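Local coordinates for protein fructosyl amine: oxygen oxidoreductase (Aspergillus fumigatus, PDB 3DJE) that uses FAD to oxidise fructosyl amino acids (Amadori products), reducing oxygen, and so works as a deglycating fructosamine oxidase (amadoriase), at residues Asn342-Ile347 with Ser363-Lys368; Gln230-Ala235 with Cys337-Asn342. All coordinates share one frame; numbering follows the deposited sequence.

Contact 1. Residues Asn342-Ile347 with Ser363-Lys368; sequences NREFLI and SGRGFK. With FAD (flavin-adenine dinucleotide), chain C; FSA (1-S-(carboxymethyl)-1-thio-beta-D-fructopyranose), chain D.
The guanidinium of R365 has F345 over one face, with F345 CE1 lying 3.8 Å above its plane, near its centre, and the two planes only 23° apart. At its edge, R365 NE and NH2 together grip the carbonyl oxygen R343 O, at 3.0 and 2.9 Å, and R343 O lies in the guanidinium plane. E344 OE1 forms a salt bridge to R365 NH2 at 3.1 Å, its carboxylate turned almost perpendicular to the guanidinium; N70 bonds to both partners. The ring on one face and the bonds at the edge together hold the group's rotation, a task for which flat, many-donor arginine is well suited.

R343 repeats the side-on grip in the other direction. A bend at chi3 (68°) brings R343 NE and NH2 to S363 O, each at 3.0 Å, and leaves NH2 3.4 Å from FSA O5. G364, with positive phi, lies against the bound FSA where a CB would clash with it; G364 O accepts from FSA O5. K368 NZ reaches FSA OAB at 2.6 Å and also bonds to FAD O2.

W17 and Y369 meet the F345 ring edge-to-face, and L73 of helix 64-83 packs on it. Beyond, strand 346-347 pairs with strand 356-360, while I347 packs on helix 373-382.

Contact 2. Residues Gln230-Ala235 with Cys337-Asn342; sequences QLRPTA and CADTAN. With FAD (flavin-adenine dinucleotide), chain C.
R232 and D339 lie side by side, pointing the same way from neighbouring strands, and R232 NH2 reaches the anti side of D339 OD2 at 2.9 Å in a salt bridge. R232 CG stands opposite the backbone N (chi1 -176°), and a bend at chi3 turns the guanidinium so that NE also donates to T234 OG1. That hydroxyl in turn donates to R232 O at 2.8 Å, while D339 N bonds to the same oxygen from the opposite face of the carbonyl plane. Threonine suits this place because its hydroxyl both accepts and donates.

The backbone frames these groups. R232 with D339 and T234 with C337 are hydrogen-bonded pairs, each closed by two N-H to O bonds. Between them, the non-hydrogen-bonded pair P233 and A338 brings its CA atoms within 4.1 Å; proline fits here, since this pair calls for no N-H towards A338, and small A338 allows the close approach. Past the strand ends, a water bridges Q230 O and A341 N.

Further out, R411 also forms a salt bridge with D339 OD2, and the carbonyls of W405 and D407 accept from R232 NH1. Strands 232-242 and 331-339 are an antiparallel pair within the large mixed sheet, bringing C337 of the FAD site to the cofactor's ribityl chain.

Contact 1 and contact 2 share N342 and have centres 9 Å apart; after strand 331-339 the chain passes through T340 and A341 into 342-347. S363 ties them most closely: S363 N probably bonds to A338 O at 2.9 Å, and S363 OG lies 3.1 Å from T340 N, again a probable hydrogen bond. G364 N packs 3.2 Å from C337 SG. Both contacts touch FAD, and they converge on one hydroxyl: C337 SG is 3.1 Å from FAD O3', which also accepts from G366 N at 2.9 Å. Contact 1 reaches the bound FSA directly, whereas in contact 2 the side chain of D339 lies about 6 Å from FSA; R411, bonded to both D339 and FSA, spans the interval.

Contact 1. Residues Asn342-Ile347 with Ser363-Lys368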
ATOM      1  N   ASN A 342      -9.697 -11.748  -3.898  1.00 15.60           N
ATOM      2  CA  ASN A 342     -10.067 -11.858  -2.478  1.00 15.71           C
ATOM      3  C   ASN A 342      -9.145 -11.046  -1.558  1.00 15.47           C
ATOM      4  O   ASN A 342      -9.154 -11.220  -0.337  1.00 15.93           O
ATOM      5  CB  ASN A 342     -10.080 -13.331  -2.056  1.00 16.34           C
ATOM      6  CG  ASN A 342      -8.708 -13.967  -2.120  1.00 17.45           C
ATOM      7  OD1 ASN A 342      -7.742 -13.363  -2.610  1.00 17.35           O
ATOM      8  ND2 ASN A 342      -8.610 -15.202  -1.636  1.00 18.12           N
ATOM      9  N   ARG A 343      -8.336 -10.181  -2.175  1.00 14.58           N
ATOM     10  CA  ARG A 343      -7.378  -9.312  -1.471  1.00 14.68           C
ATOM     11  C   ARG A 343      -6.344 -10.066  -0.622  1.00 14.66           C
ATOM     12  O   ARG A 343      -5.781  -9.526   0.332  1.00 14.79           O
ATOM     13  CB  ARG A 343      -8.088  -8.201  -0.697  1.00 14.83           C
ATOM     14  CG  ARG A 343      -8.746  -7.201  -1.625  1.00 15.10           C
ATOM     15  CD  ARG A 343      -9.385  -6.085  -0.826  1.00 15.48           C
ATOM     16  NE  ARG A 343      -8.377  -5.258  -0.170  1.00 15.70           N
ATOM     17  CZ  ARG A 343      -8.650  -4.333   0.742  1.00 18.99           C
ATOM     18  NH1 ARG A 343      -9.915  -4.114   1.106  1.00 20.37           N
ATOM     19  NH2 ARG A 343      -7.665  -3.627   1.273  1.00 16.46           N
ATOM     20  N   GLU A 344      -6.073 -11.300  -1.017  1.00 13.94           N
ATOM     21  CA  GLU A 344      -4.912 -12.028  -0.502  1.00 14.20           C
ATOM     22  C   GLU A 344      -3.713 -11.849  -1.431  1.00 13.51           C
ATOM     23  O   GLU A 344      -3.874 -11.632  -2.634  1.00 14.01           O
ATOM     24  CB  GLU A 344      -5.213 -13.517  -0.331  1.00 14.75           C
ATOM     25  CG  GLU A 344      -6.406 -13.852   0.562  1.00 17.49           C
ATOM     26  CD  GLU A 344      -6.284 -13.383   2.029  1.00 23.35           C
ATOM     27  OE1 GLU A 344      -5.197 -12.951   2.493  1.00 23.11           O
ATOM     28  OE2 GLU A 344      -7.315 -13.454   2.736  1.00 24.62           O
ATOM     29  N   PHE A 345      -2.509 -11.952  -0.875  1.00 12.51           N
ATOM     30  CA  PHE A 345      -1.303 -11.624  -1.635  1.00 12.11           C
ATOM     31  C   PHE A 345      -0.996 -12.677  -2.697  1.00 11.98           C
ATOM     32  O   PHE A 345      -1.500 -13.814  -2.631  1.00 13.28           O
ATOM     33  CB  PHE A 345      -0.098 -11.466  -0.700  1.00 11.85           C
ATOM     34  CG  PHE A 345      -0.323 -10.491   0.420  1.00 11.86           C
ATOM     35  CD1 PHE A 345      -1.103  -9.339   0.225  1.00 11.48           C
ATOM     36  CD2 PHE A 345       0.277 -10.700   1.655  1.00 14.88           C
ATOM     37  CE1 PHE A 345      -1.320  -8.409   1.260  1.00 14.03           C
ATOM     38  CE2 PHE A 345       0.079  -9.783   2.706  1.00 15.53           C
ATOM     39  CZ  PHE A 345      -0.715  -8.633   2.507  1.00 15.37           C
ATOM     40  N   LEU A 346      -0.180 -12.293  -3.683  1.00 11.71           N
ATOM     41  CA  LEU A 346       0.236 -13.196  -4.749  1.00 11.58           C
ATOM     42  C   LEU A 346       1.766 -13.263  -4.722  1.00 11.60           C
ATOM     43  O   LEU A 346       2.464 -12.407  -5.287  1.00 12.39           O
ATOM     44  CB  LEU A 346      -0.282 -12.714  -6.117  1.00 11.68           C
ATOM     45  CG  LEU A 346       0.118 -13.544  -7.338  1.00 13.81           C
ATOM     46  CD1 LEU A 346      -0.038 -15.064  -7.123  1.00 15.59           C
ATOM     47  CD2 LEU A 346      -0.707 -13.049  -8.517  1.00 16.06           C
ATOM     48  N   ILE A 347       2.270 -14.270  -4.007  1.00 11.45           N
ATOM     49  CA  ILE A 347       3.700 -14.458  -3.785  1.00 12.08           C
ATOM     50  C   ILE A 347       3.977 -15.926  -4.045  1.00 12.32           C
ATOM     51  O   ILE A 347       3.530 -16.792  -3.285  1.00 13.63           O
ATOM     52  CB  ILE A 347       4.116 -14.051  -2.336  1.00 12.23           C
ATOM     53  CG1 ILE A 347       3.901 -12.539  -2.129  1.00 11.67           C
ATOM     54  CG2 ILE A 347       5.554 -14.486  -2.028  1.00 12.43           C
ATOM     55  CD1 ILE A 347       3.839 -12.107  -0.655  1.00 12.95           C
ATOM     56  N   SER A 363      -2.869  -5.595  -2.791  1.00 10.74           N
ATOM     57  CA  SER A 363      -4.310  -5.422  -2.528  1.00 11.11           C
ATOM     58  C   SER A 363      -4.636  -4.224  -1.612  1.00 11.11           C
ATOM     59  O   SER A 363      -5.579  -4.259  -0.795  1.00 11.50           O
ATOM     60  CB  SER A 363      -4.907  -6.738  -2.003  1.00 11.42           C
ATOM     61  OG  SER A 363      -4.770  -7.777  -2.970  1.00 12.33           O
ATOM     62  N   GLY A 364      -3.873  -3.146  -1.788  1.00  9.93           N
ATOM     63  CA  GLY A 364      -4.117  -1.906  -1.052  1.00 10.98           C
ATOM     64  C   GLY A 364      -3.942  -2.036   0.440  1.00 10.82           C
ATOM     65  O   GLY A 364      -4.528  -1.261   1.203  1.00 12.57           O
ATOM     66  N   ARG A 365      -3.115  -2.989   0.874  1.00 10.74           N
ATOM     67  CA  ARG A 365      -2.876  -3.143   2.309  1.00 10.62           C
ATOM     68  C   ARG A 365      -1.466  -3.655   2.585  1.00 10.60           C
ATOM     69  O   ARG A 365      -1.211  -4.210   3.639  1.00 11.60           O
ATOM     70  CB  ARG A 365      -3.933  -4.064   2.921  1.00 10.87           C
ATOM     71  CG  ARG A 365      -3.852  -5.513   2.460  1.00 11.39           C
ATOM     72  CD  ARG A 365      -5.089  -6.277   2.902  1.00 13.81           C
ATOM     73  NE  ARG A 365      -5.030  -7.693   2.548  1.00 12.96           N
ATOM     74  CZ  ARG A 365      -4.494  -8.643   3.315  1.00 18.14           C
ATOM     75  NH1 ARG A 365      -3.958  -8.331   4.497  1.00 19.51           N
ATOM     76  NH2 ARG A 365      -4.494  -9.911   2.905  1.00 19.30           N
ATOM     77  N   GLY A 366      -0.544  -3.436   1.646  1.00 10.44           N
ATOM     78  CA  GLY A 366       0.762  -4.065   1.746  1.00  9.98           C
ATOM     79  C   GLY A 366       1.879  -3.260   2.389  1.00  9.24           C
ATOM     80  O   GLY A 366       2.974  -3.804   2.578  1.00  9.01           O
ATOM     81  N   PHE A 367       1.667  -1.981   2.712  1.00  8.72           N
ATOM     82  CA  PHE A 367       2.824  -1.223   3.175  1.00  9.38           C
ATOM     83  C   PHE A 367       3.369  -1.746   4.491  1.00  9.43           C
ATOM     84  O   PHE A 367       4.594  -1.828   4.687  1.00 10.22           O
ATOM     85  CB  PHE A 367       2.635   0.286   3.299  1.00  9.87           C
ATOM     86  CG  PHE A 367       3.929   0.968   3.676  1.00  8.85           C
ATOM     87  CD1 PHE A 367       4.904   1.194   2.702  1.00 10.57           C
ATOM     88  CD2 PHE A 367       4.238   1.221   5.009  1.00 10.26           C
ATOM     89  CE1 PHE A 367       6.167   1.737   3.049  1.00 10.02           C
ATOM     90  CE2 PHE A 367       5.486   1.772   5.365  1.00  9.79           C
ATOM     91  CZ  PHE A 367       6.449   2.013   4.383  1.00  9.75           C
ATOM     92  N   LYS A 368       2.452  -2.074   5.383  1.00  9.48           N
ATOM     93  CA  LYS A 368       2.844  -2.450   6.739  1.00 10.19           C
ATOM     94  C   LYS A 368       3.784  -3.655   6.763  1.00  9.74           C
ATOM     95  O   LYS A 368       4.453  -3.873   7.770  1.00 10.19           O
ATOM     96  CB  LYS A 368       1.619  -2.684   7.623  1.00 11.06           C
ATOM     97  CG  LYS A 368       0.764  -3.852   7.210  1.00 12.03           C
ATOM     98  CD  LYS A 368      -0.540  -3.910   8.039  1.00 12.48           C
ATOM     99  CE  LYS A 368      -1.577  -2.871   7.625  1.00 14.79           C
ATOM    100  NZ  LYS A 368      -2.101  -3.081   6.230  1.00 12.62           N
TER
HETATM  101  PA  FAD C 500       4.822  -0.044  -5.084  1.00  9.66           P
HETATM  102  O1A FAD C 500       5.414   0.317  -3.791  1.00 10.32           O
HETATM  103  O2A FAD C 500       3.849   0.900  -5.714  1.00  9.99           O
HETATM  104  O5B FAD C 500       6.063  -0.317  -6.027  1.00 10.46           O
HETATM  105  C5B FAD C 500       5.934  -0.585  -7.426  1.00 10.37           C
HETATM  106  C4B FAD C 500       7.261  -0.178  -8.077  1.00 11.02           C
HETATM  107  O4B FAD C 500       7.148  -0.683  -9.421  1.00  9.92           O
HETATM  108  C3B FAD C 500       7.305   1.365  -8.172  1.00 11.02           C
HETATM  109  O3B FAD C 500       8.446   1.895  -7.477  1.00 12.08           O
HETATM  110  C2B FAD C 500       7.402   1.587  -9.690  1.00  9.60           C
HETATM  111  O2B FAD C 500       8.297   2.690 -10.037  1.00 12.18           O
HETATM  112  C1B FAD C 500       7.902   0.202 -10.191  1.00 11.05           C
HETATM  113  N9A FAD C 500       7.698   0.146 -11.671  1.00 10.58           N
HETATM  114  C8A FAD C 500       6.651   0.595 -12.394  1.00 10.90           C
HETATM  115  N7A FAD C 500       6.907   0.395 -13.704  1.00  9.14           N
HETATM  116  C5A FAD C 500       8.116  -0.177 -13.800  1.00  8.71           C
HETATM  117  C6A FAD C 500       8.908  -0.595 -14.875  1.00  9.40           C
HETATM  118  N6A FAD C 500       8.472  -0.432 -16.146  1.00 10.29           N
HETATM  119  N1A FAD C 500      10.110  -1.148 -14.618  1.00  9.55           N
HETATM  120  C2A FAD C 500      10.554  -1.302 -13.364  1.00  9.77           C
HETATM  121  N3A FAD C 500       9.824  -0.910 -12.315  1.00  8.96           N
HETATM  122  C4A FAD C 500       8.609  -0.347 -12.515  1.00  8.87           C
HETATM  123  N1  FAD C 500      -0.858  -0.058   3.177  1.00  9.29           N
HETATM  124  C2  FAD C 500      -0.720  -0.208   4.556  1.00  9.88           C
HETATM  125  O2  FAD C 500      -0.194  -1.209   5.046  1.00 10.41           O
HETATM  126  N3  FAD C 500      -1.199   0.800   5.394  1.00  9.88           N
HETATM  127  C4  FAD C 500      -1.818   1.940   4.892  1.00 11.21           C
HETATM  128  O4  FAD C 500      -2.226   2.815   5.666  1.00 10.70           O
HETATM  129  C4X FAD C 500      -1.966   2.068   3.503  1.00 10.49           C
HETATM  130  N5  FAD C 500      -2.596   3.190   2.967  1.00 11.11           N
HETATM  131  C5X FAD C 500      -2.579   3.389   1.589  1.00  9.98           C
HETATM  132  C6  FAD C 500      -3.023   4.610   1.088  1.00 11.30           C
HETATM  133  C7  FAD C 500      -2.977   4.862  -0.277  1.00 11.37           C
HETATM  134  C7M FAD C 500      -3.503   6.217  -0.774  1.00 11.77           C
HETATM  135  C8  FAD C 500      -2.462   3.905  -1.150  1.00 10.75           C
HETATM  136  C8M FAD C 500      -2.341   4.222  -2.660  1.00 11.57           C
HETATM  137  C9  FAD C 500      -2.000   2.685  -0.638  1.00 10.37           C
HETATM  138  C9A FAD C 500      -2.045   2.424   0.738  1.00  9.09           C
HETATM  139  N10 FAD C 500      -1.601   1.203   1.280  1.00  9.79           N
HETATM  140  C10 FAD C 500      -1.482   1.067   2.663  1.00  9.91           C
HETATM  141  C1' FAD C 500      -1.245   0.079   0.403  1.00  8.36           C
HETATM  142  C2' FAD C 500       0.267   0.060   0.170  1.00  8.62           C
HETATM  143  O2' FAD C 500       0.746   1.404  -0.052  1.00  9.46           O
HETATM  144  C3' FAD C 500       0.577  -0.824  -1.035  1.00  7.33           C
HETATM  145  O3' FAD C 500      -0.148  -2.065  -0.909  1.00  9.64           O
HETATM  146  C4' FAD C 500       2.067  -1.165  -1.135  1.00  8.43           C
HETATM  147  O4' FAD C 500       2.888  -0.014  -0.942  1.00  9.75           O
HETATM  148  C5' FAD C 500       2.347  -1.752  -2.524  1.00  9.58           C
HETATM  149  O5' FAD C 500       3.730  -2.132  -2.617  1.00  8.86           O
HETATM  150  P   FAD C 500       4.314  -2.705  -3.996  1.00  9.27           P
HETATM  151  O1P FAD C 500       3.459  -3.842  -4.450  1.00  9.53           O
HETATM  152  O2P FAD C 500       5.760  -2.898  -3.767  1.00  9.14           O
HETATM  153  O3P FAD C 500       4.136  -1.502  -5.048  1.00  9.07           O
HETATM  154  OAB FSA D 501      -4.038  -1.447   5.816  1.00 21.90           O
HETATM  155  CAL FSA D 501      -4.466  -0.496   6.504  1.00 22.15           C
HETATM  156  OAA FSA D 501      -4.555  -0.565   7.757  1.00 24.18           O
HETATM  157  CAH FSA D 501      -4.926   0.791   5.850  1.00 19.02           C
HETATM  158  SAK FSA D 501      -4.916   0.694   4.088  1.00 17.22           S
HETATM  159  C1  FSA D 501      -5.583   2.315   3.824  1.00 15.24           C
HETATM  160  C2  FSA D 501      -6.218   2.428   2.431  1.00 14.53           C
HETATM  161  O2  FSA D 501      -6.324   3.813   2.060  1.00 15.28           O
HETATM  162  C3  FSA D 501      -7.613   1.794   2.405  1.00 14.63           C
HETATM  163  O3  FSA D 501      -8.507   2.532   3.251  1.00 16.16           O
HETATM  164  C4  FSA D 501      -8.163   1.672   0.981  1.00 13.28           C
HETATM  165  O4  FSA D 501      -9.377   0.902   0.998  1.00 14.22           O
HETATM  166  C5  FSA D 501      -7.167   0.985   0.041  1.00 12.33           C
HETATM  167  O5  FSA D 501      -7.039  -0.404   0.355  1.00 12.84           O
HETATM  168  C6  FSA D 501      -5.819   1.683   0.135  1.00 13.35           C
HETATM  169  O6  FSA D 501      -5.380   1.701   1.505  1.00 13.74           O

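Contact 2. Residues Gln230-Ala235 with Cys337-Asn342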
ATOM      1  N   GLN A 230      -5.785 -12.119 -12.424  1.00 13.90           N
ATOM      2  CA  GLN A 230      -5.563 -12.109 -10.965  1.00 13.46           C
ATOM      3  C   GLN A 230      -5.365 -10.720 -10.359  1.00 13.64           C
ATOM      4  O   GLN A 230      -5.589 -10.545  -9.156  1.00 13.91           O
ATOM      5  CB  GLN A 230      -4.388 -12.997 -10.572  1.00 12.71           C
ATOM      6  CG  GLN A 230      -4.664 -14.485 -10.647  1.00 13.07           C
ATOM      7  CD  GLN A 230      -3.413 -15.280 -10.389  1.00 14.21           C
ATOM      8  OE1 GLN A 230      -3.114 -15.632  -9.247  1.00 15.72           O
ATOM      9  NE2 GLN A 230      -2.652 -15.546 -11.448  1.00 15.95           N
ATOM     10  N   LEU A 231      -4.949  -9.740 -11.164  1.00 13.41           N
ATOM     11  CA  LEU A 231      -4.674  -8.399 -10.609  1.00 13.30           C
ATOM     12  C   LEU A 231      -5.594  -7.320 -11.171  1.00 13.56           C
ATOM     13  O   LEU A 231      -5.772  -7.243 -12.382  1.00 14.09           O
ATOM     14  CB  LEU A 231      -3.207  -7.996 -10.835  1.00 14.06           C
ATOM     15  CG  LEU A 231      -2.090  -8.891 -10.271  1.00 14.51           C
ATOM     16  CD1 LEU A 231      -0.726  -8.344 -10.702  1.00 16.76           C
ATOM     17  CD2 LEU A 231      -2.183  -8.961  -8.755  1.00 15.71           C
ATOM     18  N   ARG A 232      -6.153  -6.480 -10.301  1.00 12.81           N
ATOM     19  CA  ARG A 232      -6.896  -5.299 -10.736  1.00 12.25           C
ATOM     20  C   ARG A 232      -6.167  -4.052 -10.238  1.00 12.12           C
ATOM     21  O   ARG A 232      -6.314  -3.676  -9.063  1.00 12.00           O
ATOM     22  CB  ARG A 232      -8.336  -5.296 -10.190  1.00 12.49           C
ATOM     23  CG  ARG A 232      -9.159  -4.105 -10.709  1.00 12.83           C
ATOM     24  CD  ARG A 232     -10.511  -3.978  -9.981  1.00 13.39           C
ATOM     25  NE  ARG A 232     -10.339  -3.597  -8.577  1.00 12.75           N
ATOM     26  CZ  ARG A 232     -11.321  -3.576  -7.677  1.00 15.26           C
ATOM     27  NH1 ARG A 232     -12.556  -3.944  -8.030  1.00 15.06           N
ATOM     28  NH2 ARG A 232     -11.074  -3.218  -6.413  1.00 12.81           N
ATOM     29  N   PRO A 233      -5.379  -3.401 -11.115  1.00 11.72           N
ATOM     30  CA  PRO A 233      -4.797  -2.113 -10.733  1.00 11.75           C
ATOM     31  C   PRO A 233      -5.892  -1.123 -10.349  1.00 12.38           C
ATOM     32  O   PRO A 233      -6.846  -0.920 -11.114  1.00 12.75           O
ATOM     33  CB  PRO A 233      -4.050  -1.674 -11.994  1.00 12.34           C
ATOM     34  CG  PRO A 233      -3.706  -2.943 -12.673  1.00 11.45           C
ATOM     35  CD  PRO A 233      -4.936  -3.811 -12.458  1.00 12.30           C
ATOM     36  N   THR A 234      -5.759  -0.530  -9.158  1.00 11.99           N
ATOM     37  CA  THR A 234      -6.793   0.344  -8.592  1.00 12.63           C
ATOM     38  C   THR A 234      -6.113   1.469  -7.816  1.00 12.87           C
ATOM     39  O   THR A 234      -5.027   1.277  -7.244  1.00 12.69           O
ATOM     40  CB  THR A 234      -7.752  -0.454  -7.682  1.00 12.86           C
ATOM     41  OG1 THR A 234      -8.121  -1.671  -8.340  1.00 13.48           O
ATOM     42  CG2 THR A 234      -9.022   0.351  -7.399  1.00 13.38           C
ATOM     43  N   ALA A 235      -6.743   2.636  -7.813  1.00 12.54           N
ATOM     44  CA  ALA A 235      -6.119   3.815  -7.240  1.00 12.24           C
ATOM     45  C   ALA A 235      -6.962   4.479  -6.163  1.00 12.54           C
ATOM     46  O   ALA A 235      -8.202   4.489  -6.238  1.00 12.10           O
ATOM     47  CB  ALA A 235      -5.798   4.808  -8.332  1.00 12.98           C
ATOM     48  N   CYS A 337      -2.391   0.652  -6.357  1.00 11.50           N
ATOM     49  CA  CYS A 337      -1.983  -0.700  -5.961  1.00 11.52           C
ATOM     50  C   CYS A 337      -2.719  -1.670  -6.879  1.00 12.05           C
ATOM     51  O   CYS A 337      -3.232  -1.269  -7.941  1.00 11.74           O
ATOM     52  CB  CYS A 337      -2.256  -0.949  -4.472  1.00 11.78           C
ATOM     53  SG  CYS A 337      -1.403  -2.407  -3.748  1.00 12.36           S
ATOM     54  N   ALA A 338      -2.770  -2.938  -6.495  1.00 11.26           N
ATOM     55  CA  ALA A 338      -3.487  -3.925  -7.308  1.00 12.15           C
ATOM     56  C   ALA A 338      -4.115  -4.995  -6.459  1.00 11.55           C
ATOM     57  O   ALA A 338      -3.433  -5.636  -5.651  1.00 11.55           O
ATOM     58  CB  ALA A 338      -2.577  -4.534  -8.367  1.00 12.56           C
ATOM     59  N   ASP A 339      -5.419  -5.187  -6.650  1.00 11.68           N
ATOM     60  CA  ASP A 339      -6.211  -6.094  -5.821  1.00 11.96           C
ATOM     61  C   ASP A 339      -6.344  -7.453  -6.487  1.00 12.71           C
ATOM     62  O   ASP A 339      -6.679  -7.551  -7.687  1.00 13.08           O
ATOM     63  CB  ASP A 339      -7.636  -5.567  -5.639  1.00 12.11           C
ATOM     64  CG  ASP A 339      -7.729  -4.373  -4.716  1.00 13.51           C
ATOM     65  OD1 ASP A 339      -7.071  -4.365  -3.654  1.00 13.41           O
ATOM     66  OD2 ASP A 339      -8.521  -3.479  -5.050  1.00 14.06           O
ATOM     67  N   THR A 340      -6.093  -8.501  -5.715  1.00 12.65           N
ATOM     68  CA  THR A 340      -6.475  -9.852  -6.119  1.00 13.35           C
ATOM     69  C   THR A 340      -7.984 -10.018  -5.863  1.00 13.52           C
ATOM     70  O   THR A 340      -8.609  -9.159  -5.233  1.00 14.27           O
ATOM     71  CB  THR A 340      -5.683 -10.921  -5.360  1.00 13.18           C
ATOM     72  OG1 THR A 340      -5.891 -10.725  -3.958  1.00 13.78           O
ATOM     73  CG2 THR A 340      -4.157 -10.842  -5.685  1.00 13.74           C
ATOM     74  N   ALA A 341      -8.568 -11.120  -6.346  1.00 14.30           N
ATOM     75  CA  ALA A 341     -10.024 -11.314  -6.269  1.00 15.12           C
ATOM     76  C   ALA A 341     -10.570 -11.410  -4.845  1.00 15.55           C
ATOM     77  O   ALA A 341     -11.761 -11.180  -4.620  1.00 16.53           O
ATOM     78  CB  ALA A 341     -10.451 -12.550  -7.091  1.00 15.09           C
ATOM     79  N   ASN A 342      -9.697 -11.748  -3.898  1.00 15.60           N
ATOM     80  CA  ASN A 342     -10.067 -11.858  -2.478  1.00 15.71           C
ATOM     81  C   ASN A 342      -9.145 -11.046  -1.558  1.00 15.47           C
ATOM     82  O   ASN A 342      -9.154 -11.220  -0.337  1.00 15.93           O
ATOM     83  CB  ASN A 342     -10.080 -13.331  -2.056  1.00 16.34           C
ATOM     84  CG  ASN A 342      -8.708 -13.967  -2.120  1.00 17.45           C
ATOM     85  OD1 ASN A 342      -7.742 -13.363  -2.610  1.00 17.35           O
ATOM     86  ND2 ASN A 342      -8.610 -15.202  -1.636  1.00 18.12           N
TER
HETATM   87  PA  FAD C 500       4.822  -0.044  -5.084  1.00  9.66           P
HETATM   88  O1A FAD C 500       5.414   0.317  -3.791  1.00 10.32           O
HETATM   89  O2A FAD C 500       3.849   0.900  -5.714  1.00  9.99           O
HETATM   90  O5B FAD C 500       6.063  -0.317  -6.027  1.00 10.46           O
HETATM   91  C5B FAD C 500       5.934  -0.585  -7.426  1.00 10.37           C
HETATM   92  C4B FAD C 500       7.261  -0.178  -8.077  1.00 11.02           C
HETATM   93  O4B FAD C 500       7.148  -0.683  -9.421  1.00  9.92           O
HETATM   94  C3B FAD C 500       7.305   1.365  -8.172  1.00 11.02           C
HETATM   95  O3B FAD C 500       8.446   1.895  -7.477  1.00 12.08           O
HETATM   96  C2B FAD C 500       7.402   1.587  -9.690  1.00  9.60           C
HETATM   97  O2B FAD C 500       8.297   2.690 -10.037  1.00 12.18           O
HETATM   98  C1B FAD C 500       7.902   0.202 -10.191  1.00 11.05           C
HETATM   99  N9A FAD C 500       7.698   0.146 -11.671  1.00 10.58           N
HETATM  100  C8A FAD C 500       6.651   0.595 -12.394  1.00 10.90           C
HETATM  101  N7A FAD C 500       6.907   0.395 -13.704  1.00  9.14           N
HETATM  102  C5A FAD C 500       8.116  -0.177 -13.800  1.00  8.71           C
HETATM  103  C6A FAD C 500       8.908  -0.595 -14.875  1.00  9.40           C
HETATM  104  N6A FAD C 500       8.472  -0.432 -16.146  1.00 10.29           N
HETATM  105  N1A FAD C 500      10.110  -1.148 -14.618  1.00  9.55           N
HETATM  106  C2A FAD C 500      10.554  -1.302 -13.364  1.00  9.77           C
HETATM  107  N3A FAD C 500       9.824  -0.910 -12.315  1.00  8.96           N
HETATM  108  C4A FAD C 500       8.609  -0.347 -12.515  1.00  8.87           C
HETATM  109  N1  FAD C 500      -0.858  -0.058   3.177  1.00  9.29           N
HETATM  110  C2  FAD C 500      -0.720  -0.208   4.556  1.00  9.88           C
HETATM  111  O2  FAD C 500      -0.194  -1.209   5.046  1.00 10.41           O
HETATM  112  N3  FAD C 500      -1.199   0.800   5.394  1.00  9.88           N
HETATM  113  C4  FAD C 500      -1.818   1.940   4.892  1.00 11.21           C
HETATM  114  O4  FAD C 500      -2.226   2.815   5.666  1.00 10.70           O
HETATM  115  C4X FAD C 500      -1.966   2.068   3.503  1.00 10.49           C
HETATM  116  N5  FAD C 500      -2.596   3.190   2.967  1.00 11.11           N
HETATM  117  C5X FAD C 500      -2.579   3.389   1.589  1.00  9.98           C
HETATM  118  C6  FAD C 500      -3.023   4.610   1.088  1.00 11.30           C
HETATM  119  C7  FAD C 500      -2.977   4.862  -0.277  1.00 11.37           C
HETATM  120  C7M FAD C 500      -3.503   6.217  -0.774  1.00 11.77           C
HETATM  121  C8  FAD C 500      -2.462   3.905  -1.150  1.00 10.75           C
HETATM  122  C8M FAD C 500      -2.341   4.222  -2.660  1.00 11.57           C
HETATM  123  C9  FAD C 500      -2.000   2.685  -0.638  1.00 10.37           C
HETATM  124  C9A FAD C 500      -2.045   2.424   0.738  1.00  9.09           C
HETATM  125  N10 FAD C 500      -1.601   1.203   1.280  1.00  9.79           N
HETATM  126  C10 FAD C 500      -1.482   1.067   2.663  1.00  9.91           C
HETATM  127  C1' FAD C 500      -1.245   0.079   0.403  1.00  8.36           C
HETATM  128  C2' FAD C 500       0.267   0.060   0.170  1.00  8.62           C
HETATM  129  O2' FAD C 500       0.746   1.404  -0.052  1.00  9.46           O
HETATM  130  C3' FAD C 500       0.577  -0.824  -1.035  1.00  7.33           C
HETATM  131  O3' FAD C 500      -0.148  -2.065  -0.909  1.00  9.64           O
HETATM  132  C4' FAD C 500       2.067  -1.165  -1.135  1.00  8.43           C
HETATM  133  O4' FAD C 500       2.888  -0.014  -0.942  1.00  9.75           O
HETATM  134  C5' FAD C 500       2.347  -1.752  -2.524  1.00  9.58           C
HETATM  135  O5' FAD C 500       3.730  -2.132  -2.617  1.00  8.86           O
HETATM  136  P   FAD C 500       4.314  -2.705  -3.996  1.00  9.27           P
HETATM  137  O1P FAD C 500       3.459  -3.842  -4.450  1.00  9.53           O
HETATM  138  O2P FAD C 500       5.760  -2.898  -3.767  1.00  9.14           O
HETATM  139  O3P FAD C 500       4.136  -1.502  -5.048  1.00  9.07           O
HETATM  140  O   HOH W   1      -6.819 -12.805  -7.982  1.00 15.75           O